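Local coordinates for hypothetical sugar ABC-transporter sugar binding protein (Arthrobacter globiformis, PDB 7BVT), which probably serves as the substrate-binding component of an ABC transporter, capturing cyclic alpha-maltosyl-1,6-maltose for import into the cell, at residues S63-N67 and S68-T72; R75-T79 and S80-P84. All blocks are in the same frame, centred on the assembly; numbering follows the deposited sequence.

Contact 1 (S63-N67 and S68-T72); sequences SNVPN and SDFLT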
# COMPACT_ATOMS: atom_id res chain seq x y z
N SER A 63 -21.25 -8.95 2.69
CA SER A 63 -21.76 -8.32 1.44
C SER A 63 -20.66 -7.52 0.75
O SER A 63 -19.90 -6.77 1.43
CB SER A 63 -22.94 -7.48 1.71
OG SER A 63 -23.95 -8.24 2.36
N ASN A 64 -20.62 -7.59 -0.57
CA ASN A 64 -19.80 -6.69 -1.40
C ASN A 64 -20.49 -5.35 -1.52
O ASN A 64 -21.72 -5.30 -1.74
CB ASN A 64 -19.53 -7.28 -2.78
CG ASN A 64 -18.92 -6.24 -3.70
OD1 ASN A 64 -19.62 -5.39 -4.28
ND2 ASN A 64 -17.59 -6.23 -3.73
N VAL A 65 -19.74 -4.28 -1.35
CA VAL A 65 -20.12 -2.90 -1.68
C VAL A 65 -19.03 -2.40 -2.62
O VAL A 65 -17.84 -2.50 -2.28
CB VAL A 65 -20.21 -2.01 -0.42
CG1 VAL A 65 -20.52 -0.58 -0.77
CG2 VAL A 65 -21.16 -2.55 0.62
N PRO A 66 -19.36 -1.89 -3.84
CA PRO A 66 -18.35 -1.38 -4.75
C PRO A 66 -17.41 -0.35 -4.10
O PRO A 66 -17.82 0.49 -3.32
CB PRO A 66 -19.16 -0.78 -5.90
CG PRO A 66 -20.42 -1.57 -5.87
CD PRO A 66 -20.72 -1.75 -4.39
N ASN A 67 -16.14 -0.49 -4.44
CA ASN A 67 -15.04 0.33 -3.90
C ASN A 67 -15.47 1.80 -3.99
O ASN A 67 -15.40 2.52 -2.98
CB ASN A 67 -13.71 0.00 -4.59
CG ASN A 67 -12.56 0.84 -4.05
OD1 ASN A 67 -12.52 2.05 -4.30
ND2 ASN A 67 -11.66 0.22 -3.30
N SER A 68 -15.92 2.23 -5.18
CA SER A 68 -16.24 3.65 -5.45
C SER A 68 -17.45 4.14 -4.66
O SER A 68 -17.55 5.36 -4.50
CB SER A 68 -16.43 3.91 -6.94
OG SER A 68 -17.43 3.04 -7.47
N ASP A 69 -18.32 3.24 -4.19
CA ASP A 69 -19.58 3.58 -3.47
C ASP A 69 -19.42 3.44 -1.94
O ASP A 69 -20.34 3.73 -1.22
CB ASP A 69 -20.70 2.65 -3.94
CG ASP A 69 -20.99 2.78 -5.43
OD1 ASP A 69 -20.86 3.90 -5.93
OD2 ASP A 69 -21.19 1.74 -6.09
N PHE A 70 -18.29 2.95 -1.47
CA PHE A 70 -18.21 2.37 -0.09
C PHE A 70 -18.32 3.47 0.97
O PHE A 70 -19.11 3.35 1.93
CB PHE A 70 -16.90 1.57 0.01
CG PHE A 70 -16.83 0.60 1.16
CD1 PHE A 70 -16.53 1.05 2.44
CD2 PHE A 70 -16.98 -0.76 0.96
CE1 PHE A 70 -16.39 0.15 3.48
CE2 PHE A 70 -16.87 -1.66 2.02
CZ PHE A 70 -16.60 -1.19 3.29
N LEU A 71 -17.54 4.54 0.88
CA LEU A 71 -17.58 5.61 1.89
C LEU A 71 -18.96 6.27 1.86
O LEU A 71 -19.50 6.61 2.92
CB LEU A 71 -16.48 6.63 1.65
CG LEU A 71 -15.10 6.06 1.92
CD1 LEU A 71 -14.05 7.10 1.66
CD2 LEU A 71 -15.00 5.55 3.35
N THR A 72 -19.48 6.51 0.67
CA THR A 72 -20.79 7.19 0.59
C THR A 72 -21.88 6.30 1.22
O THR A 72 -22.72 6.81 1.94
CB THR A 72 -21.12 7.63 -0.84
OG1 THR A 72 -20.13 8.57 -1.26
CG2 THR A 72 -22.48 8.28 -0.91
O HOH W 1 -15.53 4.85 -1.39
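Asn67 O is gripped by two groups where the chain turns from strand 58-64 into helix 70-80: Phe70 N donates to it over 3.3 Å, and a water donates to Asn67 O over 2.8 Å. That water accepts from Leu71 N (3.0 Å), continuing the helical pattern. This is the entrance of a beta-alpha-beta unit in the solute-binding protein fold, whose two parallel strands, 58-64 and 86-90, flank strand 28-34. One residue earlier, a beta turn, Pro66 to Asp69, is closed by Asp69 N donating to Pro66 O at 2.9 Å. The bond is bent to 143°, and the amide stands above the carbonyl plane. Proline suits the bend because its ring fixes phi while its carbonyl accepts. The Asp69 carboxylate touches the proline ring with one oxygen, OD2, 3.2 Å from Pro66 CB; its negative charge near the start of a helix would probably be favourable. The side chain of Asn67, which touches Tyr35 and Trp93, is about 7 Å from a bound glucose, so the turn lies near the sugar site. Apolar residues join the turn to its surroundings: Phe70 meets Trp33 of strand 28-34 and the ring of Trp93 in a loop, and Val65 touches Trp33. With CG anti to the backbone N (chi1 -163°), the Phe70 ring swings back towards Val65, and the two side chains cross at about a right angle. Val65 CB sits obliquely to the ring, 3.7 Å from Phe70 CD2, while Val65 O lies in the ring plane at its edge, 3.8 Å from the same CD2.

Contact 2 (R75-T79 and S80-P84); sequences RASAT and SDTLP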
# COMPACT_ATOMS: atom_id res chain seq x y z
N ARG A 75 -21.53 6.81 5.07
CA ARG A 75 -22.06 8.10 5.53
C ARG A 75 -23.59 8.01 5.63
O ARG A 75 -24.16 8.49 6.59
CB ARG A 75 -21.57 9.23 4.63
CG ARG A 75 -20.07 9.47 4.71
CD ARG A 75 -19.70 10.72 3.92
NE ARG A 75 -18.28 10.73 3.55
CZ ARG A 75 -17.78 10.40 2.35
NH1 ARG A 75 -18.57 10.05 1.35
NH2 ARG A 75 -16.47 10.45 2.15
N ALA A 76 -24.25 7.46 4.61
CA ALA A 76 -25.72 7.33 4.61
C ALA A 76 -26.17 6.41 5.77
O ALA A 76 -27.14 6.72 6.50
CB ALA A 76 -26.18 6.80 3.27
N SER A 77 -25.44 5.33 5.96
CA SER A 77 -25.74 4.30 6.98
C SER A 77 -25.56 4.90 8.39
O SER A 77 -26.30 4.49 9.33
CB SER A 77 -24.88 3.08 6.75
OG SER A 77 -25.24 2.36 5.55
N ALA A 78 -24.59 5.81 8.60
CA ALA A 78 -24.46 6.50 9.91
C ALA A 78 -25.78 7.27 10.13
O ALA A 78 -26.33 7.20 11.22
CB ALA A 78 -23.23 7.42 9.97
N THR A 79 -26.24 8.05 9.16
CA THR A 79 -27.48 8.87 9.29
C THR A 79 -28.69 7.95 9.53
O THR A 79 -29.49 8.23 10.43
CB THR A 79 -27.68 9.73 8.05
OG1 THR A 79 -26.51 10.52 7.91
CG2 THR A 79 -28.90 10.62 8.11
N SER A 80 -28.83 6.86 8.79
CA SER A 80 -29.97 5.92 8.97
C SER A 80 -29.83 4.93 10.13
O SER A 80 -30.76 4.16 10.34
CB SER A 80 -30.17 5.17 7.70
OG SER A 80 -29.09 4.34 7.33
N ASP A 81 -28.71 4.98 10.89
CA ASP A 81 -28.41 4.02 11.98
C ASP A 81 -28.47 2.58 11.46
O ASP A 81 -29.04 1.73 12.14
CB ASP A 81 -29.32 4.31 13.19
CG ASP A 81 -29.25 5.72 13.78
OD1 ASP A 81 -28.14 6.35 13.81
OD2 ASP A 81 -30.32 6.23 14.19
N THR A 82 -27.86 2.28 10.29
CA THR A 82 -27.77 0.92 9.70
C THR A 82 -26.32 0.61 9.28
O THR A 82 -26.10 -0.14 8.32
CB THR A 82 -28.75 0.74 8.54
OG1 THR A 82 -28.44 1.68 7.52
CG2 THR A 82 -30.19 0.91 8.98
N LEU A 83 -25.38 1.09 10.08
CA LEU A 83 -23.97 0.75 9.84
C LEU A 83 -23.81 -0.75 9.98
O LEU A 83 -24.50 -1.39 10.76
CB LEU A 83 -23.08 1.52 10.82
CG LEU A 83 -22.87 2.99 10.51
CD1 LEU A 83 -22.24 3.73 11.67
CD2 LEU A 83 -22.01 3.17 9.29
N PRO A 84 -22.83 -1.34 9.28
CA PRO A 84 -22.51 -2.75 9.39
C PRO A 84 -21.76 -2.93 10.72
O PRO A 84 -21.41 -1.97 11.33
CB PRO A 84 -21.59 -3.03 8.21
CG PRO A 84 -20.90 -1.74 8.04
CD PRO A 84 -21.92 -0.65 8.34
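Ser80 N donates to Ala76 O at 2.8 Å, a normal helical bond near the end of helix 70-80. The Ser80 hydroxyl folds back over the last turn, its OG 3.4 Å from Ser77 CA, and shares a 2.7 Å hydrogen bond between its OG and Thr82 OG1. Asp81 then leaves the helix with positive phi (54°), a left-handed backbone that aspartate adopts more readily than beta-branched residues do, and its amide N reaches Ala78 O at 3.3 Å, from above the carbonyl plane. Thr82 N completes the Schellman motif, pointing at a lone pair of Ser77 O over 2.9 Å. Leu83 follows as the apolar closure: its CD2 approaches Ser77 CB (3.8 Å) and CD1 faces Ala78 CB, while the side chain also meets Leu74 and Phe302. An alanine in place of Leu83 would lack CG and both methyls, which would probably open a gap beside Ser77 and Ala78 and leave Leu74 and Phe302 less covered. The chemistry implies a helix end closed mainly by backbone amides, with the Ser80 and Thr82 hydroxyls paired on the exposed side and Leu83 packing against the last turn.

How the contacts relate
Contacts 1 and 2 hold opposite ends of one helix, 70-80, and follow each other along the chain with their centres about 13 Å apart. Residues 63-72 bring the chain in from strand 58-64, and residues 75-84 lead it out towards strand 86-90. Contact 1 is partly buried: its aromatic and branched side chains meet tryptophans of the sheet and of a neighbouring loop, and its turn approaches the sugar. Contact 2 is a surface contact further from the centre of the chain, richer in hydroxyls and with a single larger apolar anchor. Trp33 of strand 28-34 is touched from both contacts, so one side chain of the sheet meets the helix near each of its ends.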